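Local coordinates for Lin0012 protein (Listeria innocua, PDB 3K17), which probably acts as a phosphomevalonate kinase, using ATP to phosphorylate phosphomevalonate in the mevalonate route to isopentenyl diphosphate, at residues A[13-18]-A[213-218]; A[90-95]-A[191-196]. One frame throughout, in Å; residues are numbered along the deposited sequence.

Interaction 1. Residues A[13-18]-A[213-218]; sequences GKLYVA and PTFSVG
Leu15 and Val217 meet tip to tip, and here the packing is closest: CD1 of Leu15 lies 3.7 Å from CG2 of Val217 and 3.8 Å from its CG1, a single methyl set against both branches of the valine. With CG1 anti to the backbone N (chi1 -178°), Val217 turns both methyls to this partner. The same Leu15 CD1 also comes up to the edge of the Phe215 ring, near its plane, at 4.4 Å from CE2. Strand 7-18 belongs to the large mixed sheet of this GHMP-kinase fold and strand 214-219 to a separate four-stranded antiparallel sheet. The two segments run at 112° with their axes 10.7 Å apart, so side chains rather than backbones join them. The packing is looser toward Val17, whose CG2 approaches Phe215 CZ, the part of the ring toward this valine, obliquely at 4.3 Å, beside the classic bulge in which Val17 and Ala18 both face Ile31. All four contacting residues are buried, which suits branched aliphatic and aromatic groups; Ile323, Phe325, Trp172 and Phe349 extend the apolar core.

Interaction 2. Residues A[90-95]-A[191-196]; sequences KSEGIE and SLEWFM
The carboxylates of Glu193 and Glu92 are the flat groups nearest the junction, with OE2 of Glu193 4.3 Å from OE2 of Glu92. These like charges probably repel mildly, which a surface site can tolerate. The contact brings a Schellman motif, closing helix 76-91, beside the capped start of helix 192-197. Further along helix 192-197, Trp194 puts CE3 over one face of the Phe195 ring, 4.1 Å above its plane and offset toward the rim, while Lys190 makes a cation-pi contact with the indole. Gly93 suits the Schellman motif because its phi is positive (73°), and its N bonds back to Lys90 O at 3.0 Å. Glu193 has CG anti to the backbone N (chi1 -179°) and is extended beyond it, a reach that brings OE2 to 4.0 Å from Ser91 O, the nearest approach between the segments, though one of two oxygens and not a bond. The position of Glu193 in the first turn of its helix probably favours a negative charge. Ser91 is small enough for its OG to lie 4.4 Å from Glu193 CB, and that hydroxyl is hydrogen-bonded to Phe88 O in its own helix. On the buried side, Leu192 packs on Ile84, Thr87 and Phe88, and on Ala188 of the second subunit. Ser191 supplies the cap: its OG accepts from Trp194 N at 3.0 Å, with an N-H...O angle of 150°.

From the N terminus the chain first runs through strand 7-18, which carries residues 13-18, and then reaches helix 76-91, whose end opens the loop of interaction 2. That loop, which includes strands 99-105 and 172-176 and helices 119-135, 141-156, 162-169 and 180-187, closes at residues 191-196. Only later, at 213-218, does the chain return to strand 7-18 and close interaction 1, so the loop of interaction 2 is nested within that of interaction 1. Their centres are about 36 Å apart, on opposite sides of the chain's centre. Interaction 1 ties the two sheets together in the interior, whereas interaction 2 sets the end of helix 76-91 beside the start of helix 192-197 at the surface.

Interaction 1. Residues A[13-18]-A[213-218]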
loop_
_atom_site.group_PDB
_atom_site.type_symbol
_atom_site.label_atom_id
_atom_site.label_comp_id
_atom_site.label_asym_id
_atom_site.label_seq_id
_atom_site.Cartn_x
_atom_site.Cartn_y
_atom_site.Cartn_z
ATOM N N GLY A 13 34.927 -18.459 -12.410
ATOM C CA GLY A 13 33.619 -18.463 -13.037
ATOM C C GLY A 13 33.368 -19.881 -13.527
ATOM O O GLY A 13 34.241 -20.739 -13.394
ATOM N N LYS A 14 32.200 -20.130 -14.110
ATOM C CA LYS A 14 31.866 -21.475 -14.570
ATOM C C LYS A 14 31.275 -21.502 -15.967
ATOM O O LYS A 14 30.743 -20.510 -16.454
ATOM C CB LYS A 14 30.856 -22.113 -13.612
ATOM C CG LYS A 14 29.462 -21.443 -13.660
ATOM C CD LYS A 14 28.509 -22.126 -14.658
ATOM C CE LYS A 14 27.399 -21.186 -15.142
ATOM N NZ LYS A 14 27.923 -20.208 -16.160
ATOM N N LEU A 15 31.358 -22.670 -16.587
ATOM C CA LEU A 15 30.814 -22.892 -17.913
ATOM C C LEU A 15 30.271 -24.306 -17.998
ATOM O O LEU A 15 31.003 -25.268 -17.754
ATOM C CB LEU A 15 31.897 -22.712 -18.983
ATOM C CG LEU A 15 32.214 -21.276 -19.413
ATOM C CD1 LEU A 15 33.388 -21.270 -20.376
ATOM C CD2 LEU A 15 30.967 -20.664 -20.069
ATOM N N TYR A 16 28.988 -24.434 -18.318
ATOM C CA TYR A 16 28.401 -25.751 -18.494
ATOM C C TYR A 16 29.020 -26.283 -19.775
ATOM O O TYR A 16 29.232 -25.528 -20.730
ATOM C CB TYR A 16 26.886 -25.649 -18.666
ATOM C CG TYR A 16 26.127 -25.711 -17.362
ATOM C CD1 TYR A 16 25.835 -26.939 -16.767
ATOM C CD2 TYR A 16 25.740 -24.546 -16.701
ATOM C CE1 TYR A 16 25.181 -27.011 -15.551
ATOM C CE2 TYR A 16 25.082 -24.606 -15.474
ATOM C CZ TYR A 16 24.808 -25.844 -14.906
ATOM O OH TYR A 16 24.172 -25.922 -13.690
ATOM N N VAL A 17 29.316 -27.577 -19.799
ATOM C CA VAL A 17 29.914 -28.187 -20.981
ATOM C C VAL A 17 28.907 -29.120 -21.649
ATOM O O VAL A 17 28.876 -29.226 -22.867
ATOM C CB VAL A 17 31.186 -28.980 -20.620
ATOM C CG1 VAL A 17 31.737 -29.680 -21.863
ATOM C CG2 VAL A 17 32.235 -28.041 -20.039
ATOM N N ALA A 18 28.074 -29.768 -20.837
ATOM C CA ALA A 18 27.060 -30.691 -21.328
ATOM C C ALA A 18 26.020 -30.978 -20.246
ATOM O O ALA A 18 26.309 -30.874 -19.061
ATOM C CB ALA A 18 27.723 -32.002 -21.764
ATOM N N PRO A 213 41.959 -32.472 -25.874
ATOM C CA PRO A 213 41.567 -31.557 -26.955
ATOM C C PRO A 213 41.482 -30.121 -26.439
ATOM O O PRO A 213 40.942 -29.881 -25.361
ATOM C CB PRO A 213 40.199 -32.089 -27.379
ATOM C CG PRO A 213 40.301 -33.558 -27.085
ATOM C CD PRO A 213 40.987 -33.572 -25.744
ATOM N N THR A 214 42.021 -29.173 -27.196
ATOM C CA THR A 214 41.995 -27.765 -26.790
ATOM C C THR A 214 40.559 -27.272 -26.589
ATOM O O THR A 214 39.695 -27.485 -27.436
ATOM C CB THR A 214 42.673 -26.853 -27.848
ATOM O OG1 THR A 214 44.036 -27.249 -28.024
ATOM C CG2 THR A 214 42.650 -25.384 -27.389
ATOM N N PHE A 215 40.318 -26.600 -25.469
ATOM C CA PHE A 215 38.995 -26.057 -25.154
ATOM C C PHE A 215 38.961 -24.565 -25.508
ATOM O O PHE A 215 39.791 -23.788 -25.033
ATOM C CB PHE A 215 38.710 -26.231 -23.663
ATOM C CG PHE A 215 37.293 -25.913 -23.264
ATOM C CD1 PHE A 215 36.236 -26.701 -23.712
ATOM C CD2 PHE A 215 37.024 -24.865 -22.387
ATOM C CE1 PHE A 215 34.935 -26.454 -23.284
ATOM C CE2 PHE A 215 35.723 -24.609 -21.953
ATOM C CZ PHE A 215 34.679 -25.403 -22.398
ATOM N N SER A 216 38.001 -24.166 -26.335
ATOM C CA SER A 216 37.883 -22.768 -26.733
ATOM C C SER A 216 36.590 -22.133 -26.219
ATOM O O SER A 216 35.530 -22.759 -26.247
ATOM C CB SER A 216 37.945 -22.652 -28.260
ATOM O OG SER A 216 39.223 -23.027 -28.747
ATOM N N VAL A 217 36.690 -20.894 -25.745
ATOM C CA VAL A 217 35.532 -20.167 -25.223
ATOM C C VAL A 217 35.260 -18.920 -26.066
ATOM O O VAL A 217 36.158 -18.115 -26.300
ATOM C CB VAL A 217 35.756 -19.736 -23.748
ATOM C CG1 VAL A 217 34.513 -19.019 -23.207
ATOM C CG2 VAL A 217 36.077 -20.960 -22.892
ATOM N N GLY A 218 34.024 -18.776 -26.532
ATOM C CA GLY A 218 33.670 -17.618 -27.340
ATOM C C GLY A 218 32.405 -16.918 -26.858
ATOM O O GLY A 218 31.347 -17.531 -26.785
#

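Interaction 2. Residues A[90-95]-A[191-196]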
loop_
_atom_site.group_PDB
_atom_site.type_symbol
_atom_site.label_atom_id
_atom_site.label_comp_id
_atom_site.label_asym_id
_atom_site.label_seq_id
_atom_site.Cartn_x
_atom_site.Cartn_y
_atom_site.Cartn_z
ATOM N N LYS A 90 26.512 -19.508 14.175
ATOM C CA LYS A 90 25.930 -19.440 15.504
ATOM C C LYS A 90 25.526 -20.830 15.987
ATOM O O LYS A 90 25.582 -21.110 17.183
ATOM C CB LYS A 90 24.718 -18.521 15.520
ATOM C CG LYS A 90 25.049 -17.043 15.447
ATOM C CD LYS A 90 23.767 -16.241 15.549
ATOM C CE LYS A 90 24.036 -14.766 15.695
ATOM N NZ LYS A 90 22.776 -14.046 16.032
ATOM N N SER A 91 25.120 -21.701 15.066
ATOM C CA SER A 91 24.727 -23.049 15.452
ATOM C C SER A 91 25.950 -23.817 15.946
ATOM O O SER A 91 25.821 -24.743 16.737
ATOM C CB SER A 91 24.078 -23.800 14.279
ATOM O OG SER A 91 25.022 -24.117 13.272
ATOM N N GLU A 92 27.133 -23.432 15.470
ATOM C CA GLU A 92 28.375 -24.077 15.895
ATOM C C GLU A 92 28.963 -23.365 17.112
ATOM O O GLU A 92 30.045 -23.712 17.574
ATOM C CB GLU A 92 29.405 -24.069 14.761
ATOM C CG GLU A 92 29.125 -25.059 13.647
ATOM C CD GLU A 92 29.142 -26.504 14.129
ATOM O OE1 GLU A 92 30.064 -26.866 14.892
ATOM O OE2 GLU A 92 28.241 -27.277 13.737
ATOM N N GLY A 93 28.251 -22.364 17.622
ATOM C CA GLY A 93 28.729 -21.631 18.780
ATOM C C GLY A 93 29.884 -20.695 18.463
ATOM O O GLY A 93 30.681 -20.356 19.341
ATOM N N ILE A 94 29.981 -20.277 17.204
ATOM C CA ILE A 94 31.044 -19.373 16.777
ATOM C C ILE A 94 30.597 -17.922 16.916
ATOM O O ILE A 94 29.488 -17.568 16.510
ATOM C CB ILE A 94 31.424 -19.614 15.298
ATOM C CG1 ILE A 94 31.870 -21.065 15.105
ATOM C CG2 ILE A 94 32.510 -18.636 14.874
ATOM C CD1 ILE A 94 33.017 -21.467 15.991
ATOM N N GLU A 95 31.462 -17.081 17.478
ATOM C CA GLU A 95 31.130 -15.676 17.652
ATOM C C GLU A 95 31.549 -14.843 16.453
ATOM O O GLU A 95 32.719 -14.822 16.067
ATOM C CB GLU A 95 31.798 -15.093 18.899
ATOM C CG GLU A 95 31.520 -13.600 19.074
ATOM C CD GLU A 95 32.331 -12.964 20.195
ATOM O OE1 GLU A 95 33.580 -13.009 20.140
ATOM O OE2 GLU A 95 31.717 -12.410 21.130
ATOM N N SER A 191 16.199 -27.762 10.593
ATOM C CA SER A 191 17.136 -26.686 10.878
ATOM C C SER A 191 18.278 -26.741 9.872
ATOM O O SER A 191 18.468 -27.745 9.179
ATOM C CB SER A 191 17.714 -26.811 12.288
ATOM O OG SER A 191 18.721 -27.814 12.339
ATOM N N LEU A 192 19.032 -25.653 9.794
ATOM C CA LEU A 192 20.170 -25.577 8.900
ATOM C C LEU A 192 21.224 -26.590 9.378
ATOM O O LEU A 192 21.907 -27.227 8.571
ATOM C CB LEU A 192 20.745 -24.160 8.929
ATOM C CG LEU A 192 21.970 -23.896 8.058
ATOM C CD1 LEU A 192 21.619 -24.158 6.605
ATOM C CD2 LEU A 192 22.441 -22.465 8.262
ATOM N N GLU A 193 21.342 -26.742 10.694
ATOM C CA GLU A 193 22.313 -27.675 11.264
ATOM C C GLU A 193 22.015 -29.102 10.823
ATOM O O GLU A 193 22.928 -29.889 10.586
ATOM C CB GLU A 193 22.305 -27.601 12.795
ATOM C CG GLU A 193 23.326 -28.528 13.448
ATOM C CD GLU A 193 23.340 -28.422 14.966
ATOM O OE1 GLU A 193 22.247 -28.478 15.570
ATOM O OE2 GLU A 193 24.442 -28.289 15.552
ATOM N N TRP A 194 20.732 -29.425 10.710
ATOM C CA TRP A 194 20.310 -30.751 10.284
ATOM C C TRP A 194 20.686 -30.964 8.819
ATOM O O TRP A 194 21.089 -32.058 8.419
ATOM C CB TRP A 194 18.794 -30.903 10.452
ATOM C CG TRP A 194 18.278 -32.251 10.059
ATOM C CD1 TRP A 194 18.170 -33.358 10.854
ATOM C CD2 TRP A 194 17.859 -32.654 8.753
ATOM N NE1 TRP A 194 17.709 -34.430 10.120
ATOM C CE2 TRP A 194 17.511 -34.024 8.827
ATOM C CE3 TRP A 194 17.744 -31.991 7.523
ATOM C CZ2 TRP A 194 17.057 -34.740 7.718
ATOM C CZ3 TRP A 194 17.292 -32.706 6.417
ATOM C CH2 TRP A 194 16.954 -34.067 6.525
ATOM N N PHE A 195 20.544 -29.913 8.019
ATOM C CA PHE A 195 20.869 -29.985 6.596
ATOM C C PHE A 195 22.354 -30.239 6.369
ATOM O O PHE A 195 22.731 -30.951 5.439
ATOM C CB PHE A 195 20.475 -28.675 5.892
ATOM C CG PHE A 195 19.073 -28.667 5.347
ATOM C CD1 PHE A 195 18.718 -29.514 4.300
ATOM C CD2 PHE A 195 18.121 -27.779 5.845
ATOM C CE1 PHE A 195 17.437 -29.478 3.748
ATOM C CE2 PHE A 195 16.829 -27.729 5.302
ATOM C CZ PHE A 195 16.485 -28.577 4.250
HETATM N N MSE A 196 23.191 -29.648 7.222
HETATM C CA MSE A 196 24.640 -29.782 7.109
HETATM C C MSE A 196 25.141 -31.177 7.454
HETATM O O MSE A 196 26.114 -31.655 6.873
HETATM C CB MSE A 196 25.343 -28.770 8.020
HETATM C CG MSE A 196 25.146 -27.310 7.633
HETATM SE SE MSE A 196 25.699 -26.925 5.807
HETATM C CE MSE A 196 23.959 -27.014 4.968
#